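Local coordinates for uncharacterized protein (Pectobacterium carotovorum, PDB 2PH0) that probably binds haem in the cytosol and carries it as part of bacterial haem utilisation, at residues A38-A43 with A109-K114; D53-W58 with S76-G81; T103-I108 with V123-A128. All blocks are in the same frame, centred on the assembly; numbering follows the deposited sequence.

Contact 1: residues A38-A43 with A109-K114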
loop_
_atom_site.group_PDB
_atom_site.type_symbol
_atom_site.label_atom_id
_atom_site.label_comp_id
_atom_site.label_asym_id
_atom_site.label_seq_id
_atom_site.Cartn_x
_atom_site.Cartn_y
_atom_site.Cartn_z
ATOM N N ALA B 38 -6.765 -0.228 -27.675
ATOM C CA ALA B 38 -8.035 0.457 -27.474
ATOM C C ALA B 38 -8.343 0.487 -25.981
ATOM O O ALA B 38 -9.200 1.233 -25.532
ATOM C CB ALA B 38 -9.150 -0.272 -28.212
ATOM N N GLN B 39 -7.628 -0.327 -25.212
ATOM C CA GLN B 39 -7.864 -0.397 -23.773
ATOM C C GLN B 39 -6.680 0.102 -22.956
ATOM O O GLN B 39 -6.776 0.245 -21.734
ATOM C CB GLN B 39 -8.152 -1.839 -23.367
ATOM C CG GLN B 39 -9.447 -2.418 -23.890
ATOM C CD GLN B 39 -9.459 -3.935 -23.831
ATOM O OE1 GLN B 39 -8.960 -4.535 -22.882
ATOM N NE2 GLN B 39 -10.041 -4.564 -24.845
ATOM N N CYS B 40 -5.564 0.366 -23.620
ATOM C CA CYS B 40 -4.380 0.796 -22.896
ATOM C C CYS B 40 -3.441 1.739 -23.631
ATOM O O CYS B 40 -3.144 1.563 -24.819
ATOM C CB CYS B 40 -3.611 -0.447 -22.433
ATOM S SG CYS B 40 -2.110 -0.126 -21.470
ATOM N N THR B 41 -2.997 2.753 -22.892
ATOM C CA THR B 41 -2.053 3.748 -23.373
ATOM C C THR B 41 -0.906 3.704 -22.367
ATOM O O THR B 41 -1.134 3.855 -21.165
ATOM C CB THR B 41 -2.659 5.157 -23.359
ATOM O OG1 THR B 41 -3.873 5.159 -24.115
ATOM C CG2 THR B 41 -1.691 6.152 -23.978
ATOM N N LEU B 42 0.313 3.489 -22.855
ATOM C CA LEU B 42 1.488 3.417 -21.984
ATOM C C LEU B 42 2.346 4.676 -22.023
ATOM O O LEU B 42 2.382 5.392 -23.020
ATOM C CB LEU B 42 2.346 2.215 -22.381
ATOM C CG LEU B 42 1.642 0.856 -22.362
ATOM C CD1 LEU B 42 2.492 -0.172 -23.088
ATOM C CD2 LEU B 42 1.384 0.431 -20.924
ATOM N N ALA B 43 3.046 4.936 -20.928
ATOM C CA ALA B 43 3.924 6.094 -20.831
ATOM C C ALA B 43 5.131 5.695 -19.990
ATOM O O ALA B 43 5.082 4.701 -19.267
ATOM C CB ALA B 43 3.181 7.269 -20.188
ATOM N N ALA B 109 0.530 3.278 -16.980
ATOM C CA ALA B 109 -0.481 2.812 -17.923
ATOM C C ALA B 109 -1.857 3.362 -17.602
ATOM O O ALA B 109 -2.263 3.429 -16.435
ATOM C CB ALA B 109 -0.531 1.274 -17.930
ATOM N N PHE B 110 -2.568 3.765 -18.655
ATOM C CA PHE B 110 -3.928 4.265 -18.542
ATOM C C PHE B 110 -4.766 3.135 -19.144
ATOM O O PHE B 110 -4.709 2.866 -20.343
ATOM C CB PHE B 110 -4.091 5.565 -19.335
ATOM C CG PHE B 110 -3.405 6.749 -18.703
ATOM C CD1 PHE B 110 -2.026 6.916 -18.804
ATOM C CD2 PHE B 110 -4.141 7.691 -17.997
ATOM C CE1 PHE B 110 -1.395 8.017 -18.204
ATOM C CE2 PHE B 110 -3.521 8.789 -17.395
ATOM C CZ PHE B 110 -2.146 8.949 -17.502
ATOM N N ILE B 111 -5.530 2.465 -18.290
ATOM C CA ILE B 111 -6.314 1.310 -18.705
ATOM C C ILE B 111 -7.810 1.513 -18.596
ATOM O O ILE B 111 -8.310 1.917 -17.552
ATOM C CB ILE B 111 -5.945 0.088 -17.834
ATOM C CG1 ILE B 111 -4.429 -0.119 -17.838
ATOM C CG2 ILE B 111 -6.662 -1.153 -18.331
ATOM C CD1 ILE B 111 -3.959 -1.204 -16.894
ATOM N N GLU B 112 -8.522 1.224 -19.681
ATOM C CA GLU B 112 -9.973 1.318 -19.677
ATOM C C GLU B 112 -10.453 -0.082 -20.049
ATOM O O GLU B 112 -10.311 -0.506 -21.192
ATOM C CB GLU B 112 -10.454 2.356 -20.693
ATOM C CG GLU B 112 -10.112 3.788 -20.297
ATOM C CD GLU B 112 -10.621 4.835 -21.285
ATOM O OE1 GLU B 112 -10.052 4.959 -22.391
ATOM O OE2 GLU B 112 -11.594 5.537 -20.951
ATOM N N ARG B 113 -10.982 -0.807 -19.073
ATOM C CA ARG B 113 -11.451 -2.169 -19.316
ATOM C C ARG B 113 -12.573 -2.537 -18.356
ATOM O O ARG B 113 -12.826 -1.837 -17.382
ATOM C CB ARG B 113 -10.290 -3.158 -19.143
ATOM C CG ARG B 113 -9.693 -3.154 -17.737
ATOM C CD ARG B 113 -8.493 -4.083 -17.632
ATOM N NE ARG B 113 -8.869 -5.493 -17.684
ATOM C CZ ARG B 113 -9.165 -6.231 -16.620
ATOM N NH1 ARG B 113 -9.128 -5.699 -15.403
ATOM N NH2 ARG B 113 -9.497 -7.503 -16.772
ATOM N N LYS B 114 -13.257 -3.639 -18.633
ATOM C CA LYS B 114 -14.325 -4.063 -17.745
ATOM C C LYS B 114 -13.804 -4.974 -16.645
ATOM O O LYS B 114 -12.865 -5.737 -16.848
ATOM C CB LYS B 114 -15.420 -4.793 -18.526
ATOM C CG LYS B 114 -16.368 -3.877 -19.273
ATOM C CD LYS B 114 -17.502 -4.667 -19.902
ATOM C CE LYS B 114 -18.595 -3.743 -20.396
ATOM N NZ LYS B 114 -19.139 -2.930 -19.270
HETATM O O HOH W 1 -8.153 3.023 -23.338
HETATM O O HOH W 2 -6.236 4.166 -22.323
#
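T41 and F110 face each other as a hydrogen-bonded pair where the edge strand 40-44 joins 107-115 in the six-stranded antiparallel sheet of this ChuX/HutX-family fold. Their two backbone bonds differ slightly: F110 N reaches T41 O at 2.9 Å, almost straight (170°) and in the carbonyl plane, whereas T41 N meets F110 O at 3.1 Å. Just ahead of the edge strand, E112 N donates to Q39 O at 2.9 Å. The tight part is the face carrying C40, L42, A109 and I111, which V32 of helix 28-33 covers. L42 CD2 packs on A109 CB at 3.7 Å, and C40 SG lies 4.1 Å from A109 CB; SG stands anti to the backbone N (chi1 -179°), which turns it along the sheet face toward A109 and I111. On the other face the F110 ring presents its edge to T41 O and lies against helix 148-160, with F154 meeting it edge-to-face. The solvent side is where T41, E112 and A38 meet water; Q39 still lays its CG 3.4 Å from E112 O and sends its NE2 to N12, while E112 OE2 forms a salt bridge with R155. One water links A38 O to E112 OE1, 2.9 Å from the latter. A second water bridges T41 OG1 and F110 O, donating to F110 O at 2.8 Å.

Contact 2: residues D53-W58 with S76-G81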
loop_
_atom_site.group_PDB
_atom_site.type_symbol
_atom_site.label_atom_id
_atom_site.label_comp_id
_atom_site.label_asym_id
_atom_site.label_seq_id
_atom_site.Cartn_x
_atom_site.Cartn_y
_atom_site.Cartn_z
ATOM N N ASP B 53 0.394 15.241 -10.533
ATOM C CA ASP B 53 -0.134 16.586 -10.315
ATOM C C ASP B 53 -1.509 16.753 -10.953
ATOM O O ASP B 53 -2.404 17.357 -10.364
ATOM C CB ASP B 53 0.824 17.644 -10.876
ATOM C CG ASP B 53 2.061 17.823 -10.016
ATOM O OD1 ASP B 53 1.904 18.006 -8.791
ATOM O OD2 ASP B 53 3.184 17.791 -10.558
ATOM N N THR B 54 -1.668 16.206 -12.154
ATOM C CA THR B 54 -2.937 16.293 -12.870
ATOM C C THR B 54 -4.056 15.539 -12.150
ATOM O O THR B 54 -5.131 16.092 -11.909
ATOM C CB THR B 54 -2.800 15.737 -14.294
ATOM O OG1 THR B 54 -1.750 16.432 -14.972
ATOM C CG2 THR B 54 -4.097 15.921 -15.066
ATOM N N ILE B 55 -3.804 14.284 -11.788
ATOM C CA ILE B 55 -4.827 13.502 -11.108
ATOM C C ILE B 55 -5.215 14.196 -9.809
ATOM O O ILE B 55 -6.373 14.145 -9.382
ATOM C CB ILE B 55 -4.343 12.054 -10.816
ATOM C CG1 ILE B 55 -3.934 11.363 -12.116
ATOM C CG2 ILE B 55 -5.464 11.256 -10.139
ATOM C CD1 ILE B 55 -3.216 10.028 -11.916
ATOM N N ALA B 56 -4.253 14.888 -9.203
ATOM C CA ALA B 56 -4.499 15.594 -7.951
ATOM C C ALA B 56 -5.541 16.706 -8.097
ATOM O O ALA B 56 -5.918 17.341 -7.112
ATOM C CB ALA B 56 -3.195 16.166 -7.416
ATOM N N THR B 57 -6.009 16.933 -9.321
ATOM C CA THR B 57 -7.013 17.968 -9.579
ATOM C C THR B 57 -8.350 17.369 -10.022
ATOM O O THR B 57 -9.288 18.103 -10.329
ATOM C CB THR B 57 -6.557 18.949 -10.696
ATOM O OG1 THR B 57 -6.537 18.271 -11.959
ATOM C CG2 THR B 57 -5.168 19.486 -10.411
ATOM N N TRP B 58 -8.439 16.041 -10.041
ATOM C CA TRP B 58 -9.652 15.348 -10.486
ATOM C C TRP B 58 -10.717 15.067 -9.438
ATOM O O TRP B 58 -11.750 14.477 -9.755
ATOM C CB TRP B 58 -9.288 14.011 -11.138
ATOM C CG TRP B 58 -8.464 14.121 -12.375
ATOM C CD1 TRP B 58 -8.095 15.264 -13.017
ATOM C CD2 TRP B 58 -7.880 13.041 -13.108
ATOM N NE1 TRP B 58 -7.313 14.967 -14.101
ATOM C CE2 TRP B 58 -7.164 13.607 -14.182
ATOM C CE3 TRP B 58 -7.891 11.647 -12.960
ATOM C CZ2 TRP B 58 -6.460 12.830 -15.108
ATOM C CZ3 TRP B 58 -7.194 10.869 -13.877
ATOM C CH2 TRP B 58 -6.485 11.466 -14.940
ATOM N N SER B 76 -10.165 9.145 -1.749
ATOM C CA SER B 76 -9.917 10.529 -1.383
ATOM C C SER B 76 -9.314 11.268 -2.555
ATOM O O SER B 76 -8.979 10.666 -3.579
ATOM C CB SER B 76 -8.965 10.619 -0.184
ATOM O OG SER B 76 -7.700 10.075 -0.502
ATOM N N GLU B 77 -9.192 12.580 -2.394
ATOM C CA GLU B 77 -8.610 13.439 -3.408
ATOM C C GLU B 77 -7.120 13.161 -3.281
ATOM O O GLU B 77 -6.598 13.085 -2.175
ATOM C CB GLU B 77 -8.936 14.899 -3.072
ATOM C CG GLU B 77 -8.418 15.947 -4.036
ATOM C CD GLU B 77 -8.884 17.347 -3.649
ATOM O OE1 GLU B 77 -8.688 17.737 -2.479
ATOM O OE2 GLU B 77 -9.445 18.053 -4.508
ATOM N N LEU B 78 -6.439 12.980 -4.402
ATOM C CA LEU B 78 -5.014 12.693 -4.372
ATOM C C LEU B 78 -4.233 13.895 -3.835
ATOM O O LEU B 78 -4.338 15.005 -4.353
ATOM C CB LEU B 78 -4.538 12.333 -5.780
ATOM C CG LEU B 78 -3.391 11.326 -5.866
ATOM C CD1 LEU B 78 -3.798 10.019 -5.194
ATOM C CD2 LEU B 78 -3.032 11.092 -7.319
ATOM N N PRO B 79 -3.448 13.692 -2.769
ATOM C CA PRO B 79 -2.686 14.818 -2.231
ATOM C C PRO B 79 -1.520 15.214 -3.123
ATOM O O PRO B 79 -0.920 14.374 -3.782
ATOM C CB PRO B 79 -2.225 14.299 -0.871
ATOM C CG PRO B 79 -2.076 12.834 -1.110
ATOM C CD PRO B 79 -3.313 12.505 -1.907
ATOM N N THR B 80 -1.202 16.502 -3.144
ATOM C CA THR B 80 -0.078 16.979 -3.938
ATOM C C THR B 80 1.199 16.700 -3.139
ATOM O O THR B 80 1.132 16.381 -1.950
ATOM C CB THR B 80 -0.204 18.489 -4.213
ATOM O OG1 THR B 80 -0.483 19.176 -2.989
ATOM C CG2 THR B 80 -1.336 18.755 -5.199
ATOM N N GLY B 81 2.359 16.811 -3.775
ATOM C CA GLY B 81 3.590 16.550 -3.051
ATOM C C GLY B 81 4.812 17.305 -3.536
ATOM O O GLY B 81 4.779 17.965 -4.573
HETATM O O HOH W 3 1.731 17.329 -6.419
HETATM O O HOH W 4 -7.527 13.710 -6.758
HETATM O O HOH W 5 -8.827 17.134 -6.879
HETATM O O HOH W 6 -4.833 17.635 -4.002
#
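A56 O accepts from two waters that tie it to the facing segment: one lies 2.9 Å from A56 O and also donates to E77 OE2, the other is a weak partner that also donates to L78 O. Beside them a third water joins I55 O to L78 N, at 2.7 Å from L78 N, a solvent bridge between the two backbones. A fourth, between D53 OD1 and G81 N, extends the hydrated seam to the far end of the contact. What is joined is the C-terminal end of helix 48-55, which runs into a type I beta turn from I55 to W58, and the link between strands 70-75 and 81-84, where the chain passes from the large antiparallel sheet to the small one. Direct contact is mostly apolar. I55 CG2 lies 3.7 Å from L78 CD2, the two side chains crossing obliquely, and I136 of strand 132-137 touches both. A56 CB lies against segment 76-81, 3.5 Å from L78 O and 3.9 Å from T80 CG2. With T80 OG1 between the backbone N and the carbonyl carbon (chi1 49°), CG2 stands anti to the carbonyl carbon and meets A56 CB. Within the turn, T57 OG1 donates to T54 O at 2.6 Å, in the carbonyl plane. The W58 ring folds back against the helix end, with I55 CA over its centre, and also packs against A153, F154 and L157 of helix 148-160.

Contact 3: residues T103-I108 with V123-A128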
loop_
_atom_site.group_PDB
_atom_site.type_symbol
_atom_site.label_atom_id
_atom_site.label_comp_id
_atom_site.label_asym_id
_atom_site.label_seq_id
_atom_site.Cartn_x
_atom_site.Cartn_y
_atom_site.Cartn_z
ATOM N N THR B 103 12.939 7.409 -8.205
ATOM C CA THR B 103 13.509 6.575 -9.259
ATOM C C THR B 103 12.746 5.276 -9.524
ATOM O O THR B 103 13.036 4.563 -10.486
ATOM C CB THR B 103 14.962 6.180 -8.911
ATOM O OG1 THR B 103 15.554 5.493 -10.020
ATOM C CG2 THR B 103 14.979 5.252 -7.686
ATOM N N SER B 104 11.770 4.969 -8.683
ATOM C CA SER B 104 11.052 3.709 -8.821
ATOM C C SER B 104 10.115 3.527 -10.008
ATOM O O SER B 104 10.082 2.449 -10.607
ATOM C CB SER B 104 10.289 3.410 -7.528
ATOM O OG SER B 104 11.194 3.095 -6.488
ATOM N N CYS B 105 9.368 4.564 -10.365
ATOM C CA CYS B 105 8.419 4.417 -11.471
ATOM C C CYS B 105 9.065 4.387 -12.852
ATOM O O CYS B 105 9.685 5.353 -13.283
ATOM C CB CYS B 105 7.366 5.518 -11.415
ATOM S SG CYS B 105 6.049 5.275 -12.641
ATOM N N GLN B 106 8.903 3.268 -13.547
ATOM C CA GLN B 106 9.483 3.107 -14.877
ATOM C C GLN B 106 8.443 3.086 -15.992
ATOM O O GLN B 106 8.762 3.349 -17.161
ATOM C CB GLN B 106 10.312 1.820 -14.937
ATOM C CG GLN B 106 11.562 1.837 -14.079
ATOM C CD GLN B 106 12.470 3.015 -14.381
ATOM O OE1 GLN B 106 12.894 3.211 -15.520
ATOM N NE2 GLN B 106 12.775 3.808 -13.356
ATOM N N HIS B 107 7.202 2.772 -15.636
ATOM C CA HIS B 107 6.120 2.708 -16.615
ATOM C C HIS B 107 4.807 3.172 -16.002
ATOM O O HIS B 107 4.560 2.990 -14.806
ATOM C CB HIS B 107 5.938 1.275 -17.120
ATOM C CG HIS B 107 7.152 0.704 -17.787
ATOM N ND1 HIS B 107 7.620 1.161 -19.000
ATOM C CD2 HIS B 107 7.995 -0.282 -17.404
ATOM C CE1 HIS B 107 8.701 0.480 -19.335
ATOM N NE2 HIS B 107 8.951 -0.401 -18.384
ATOM N N ILE B 108 3.969 3.790 -16.826
ATOM C CA ILE B 108 2.665 4.252 -16.374
ATOM C C ILE B 108 1.667 3.796 -17.425
ATOM O O ILE B 108 1.929 3.895 -18.626
ATOM C CB ILE B 108 2.611 5.788 -16.237
ATOM C CG1 ILE B 108 3.632 6.257 -15.192
ATOM C CG2 ILE B 108 1.206 6.225 -15.819
ATOM C CD1 ILE B 108 3.657 7.768 -14.965
ATOM N N VAL B 123 -5.139 4.227 -13.567
ATOM C CA VAL B 123 -3.807 4.669 -13.932
ATOM C C VAL B 123 -2.915 3.810 -13.055
ATOM O O VAL B 123 -2.994 3.880 -11.825
ATOM C CB VAL B 123 -3.555 6.143 -13.598
ATOM C CG1 VAL B 123 -2.143 6.513 -14.024
ATOM C CG2 VAL B 123 -4.571 7.023 -14.304
ATOM N N VAL B 124 -2.092 2.985 -13.684
ATOM C CA VAL B 124 -1.214 2.084 -12.941
ATOM C C VAL B 124 0.249 2.498 -13.041
ATOM O O VAL B 124 0.751 2.763 -14.124
ATOM C CB VAL B 124 -1.371 0.645 -13.455
ATOM C CG1 VAL B 124 -0.578 -0.311 -12.577
ATOM C CG2 VAL B 124 -2.864 0.255 -13.461
ATOM N N PHE B 125 0.925 2.552 -11.895
ATOM C CA PHE B 125 2.333 2.941 -11.826
ATOM C C PHE B 125 3.165 1.696 -11.547
ATOM O O PHE B 125 2.940 1.003 -10.556
ATOM C CB PHE B 125 2.523 3.988 -10.717
ATOM C CG PHE B 125 1.719 5.245 -10.930
ATOM C CD1 PHE B 125 2.346 6.431 -11.307
ATOM C CD2 PHE B 125 0.336 5.245 -10.745
ATOM C CE1 PHE B 125 1.607 7.598 -11.494
ATOM C CE2 PHE B 125 -0.412 6.407 -10.926
ATOM C CZ PHE B 125 0.227 7.587 -11.302
ATOM N N PHE B 126 4.125 1.418 -12.426
ATOM C CA PHE B 126 4.972 0.228 -12.337
ATOM C C PHE B 126 6.439 0.508 -12.020
ATOM O O PHE B 126 6.998 1.507 -12.462
ATOM C CB PHE B 126 4.963 -0.525 -13.674
ATOM C CG PHE B 126 3.598 -0.915 -14.160
ATOM C CD1 PHE B 126 3.070 -2.168 -13.858
ATOM C CD2 PHE B 126 2.864 -0.053 -14.965
ATOM C CE1 PHE B 126 1.831 -2.561 -14.359
ATOM C CE2 PHE B 126 1.616 -0.440 -15.469
ATOM C CZ PHE B 126 1.107 -1.695 -15.164
ATOM N N ASN B 127 7.066 -0.407 -11.283
ATOM C CA ASN B 127 8.483 -0.272 -10.971
ATOM C C ASN B 127 9.275 -1.037 -12.042
ATOM O O ASN B 127 8.694 -1.566 -12.996
ATOM C CB ASN B 127 8.802 -0.820 -9.565
ATOM C CG ASN B 127 8.440 -2.286 -9.397
ATOM O OD1 ASN B 127 8.345 -3.035 -10.369
ATOM N ND2 ASN B 127 8.259 -2.709 -8.148
ATOM N N ALA B 128 10.594 -1.100 -11.886
ATOM C CA ALA B 128 11.441 -1.779 -12.864
ATOM C C ALA B 128 11.164 -3.270 -13.003
ATOM O O ALA B 128 11.379 -3.845 -14.072
ATOM C CB ALA B 128 12.917 -1.550 -12.527
HETATM O O HOH W 7 12.044 0.387 -9.793
#
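F126 O takes two backbone N-H groups from consecutive residues, Q106 and H107, which makes this a classic beta bulge. The bond from Q106 N is short, 2.8 Å to F126 O, and runs nearly along the C=O axis; that from H107 N to F126 O is weak at 3.4 Å. H107 O pays back with a bond from F126 N of 2.9 Å (170° at the hydrogen), and the F126 ring turns its edge to the same carbonyl, CD2 standing 3.5 Å from H107 O. Beyond the bulge I108 and F125 form a non-hydrogen-bonded pair whose side chains lie side by side and point the same way, I108 CD1 being 4.0 Å from F125 CE1. I108 CG2 reaches V123 CG1 at 3.8 Å. C105 adds a sulfur-aromatic contact: with SG anti to the backbone N (chi1 -173°), the sulfur comes to the edge of the F125 ring, 4.1 Å from CD1. At the loop end Q106 CG rests on A128, and a water bridges S104 O and A128 N, 2.9 Å from A128 N.

A second shell sets these groups. V124 CG1 lies over one face of the F126 ring, toward its rim, F29 meets F126 edge-to-face and stacks on H107, and F134 stacks on F125. D69 of the second subunit accepts bonds from S104 OG and N127 ND2, one from each segment, while N127 OD1 accepts from A131 N. The two segments belong to the hairpin of strands 107-115 and 118-126, with helix 48-55 over I108, V123 and F125, helix 28-33 over F126, and strand 132-137 continuing the sheet beyond F125.

In the fold
Contacts 1 and 3 share strand 107-115 and build consecutive pairings of one sheet: A43 N probably bonds to I108 O, and A109 O to V124 N, so the backbone ladders run on from one to the other. Contact 3 is the buried one, dominated by aromatic and aliphatic side chains, and its loop end reaches the second subunit. Contact 1 is partly buried, apolar under helix 28-33 and bridged by waters on the side of T41 and E112. Contact 2 lies farther out, about 17 Å from contact 3 and 20 Å from contact 1 between centres, and replaces direct backbone bonding with water bridges. I55 nevertheless connects it inward, its CD1 packing on V123 and F125.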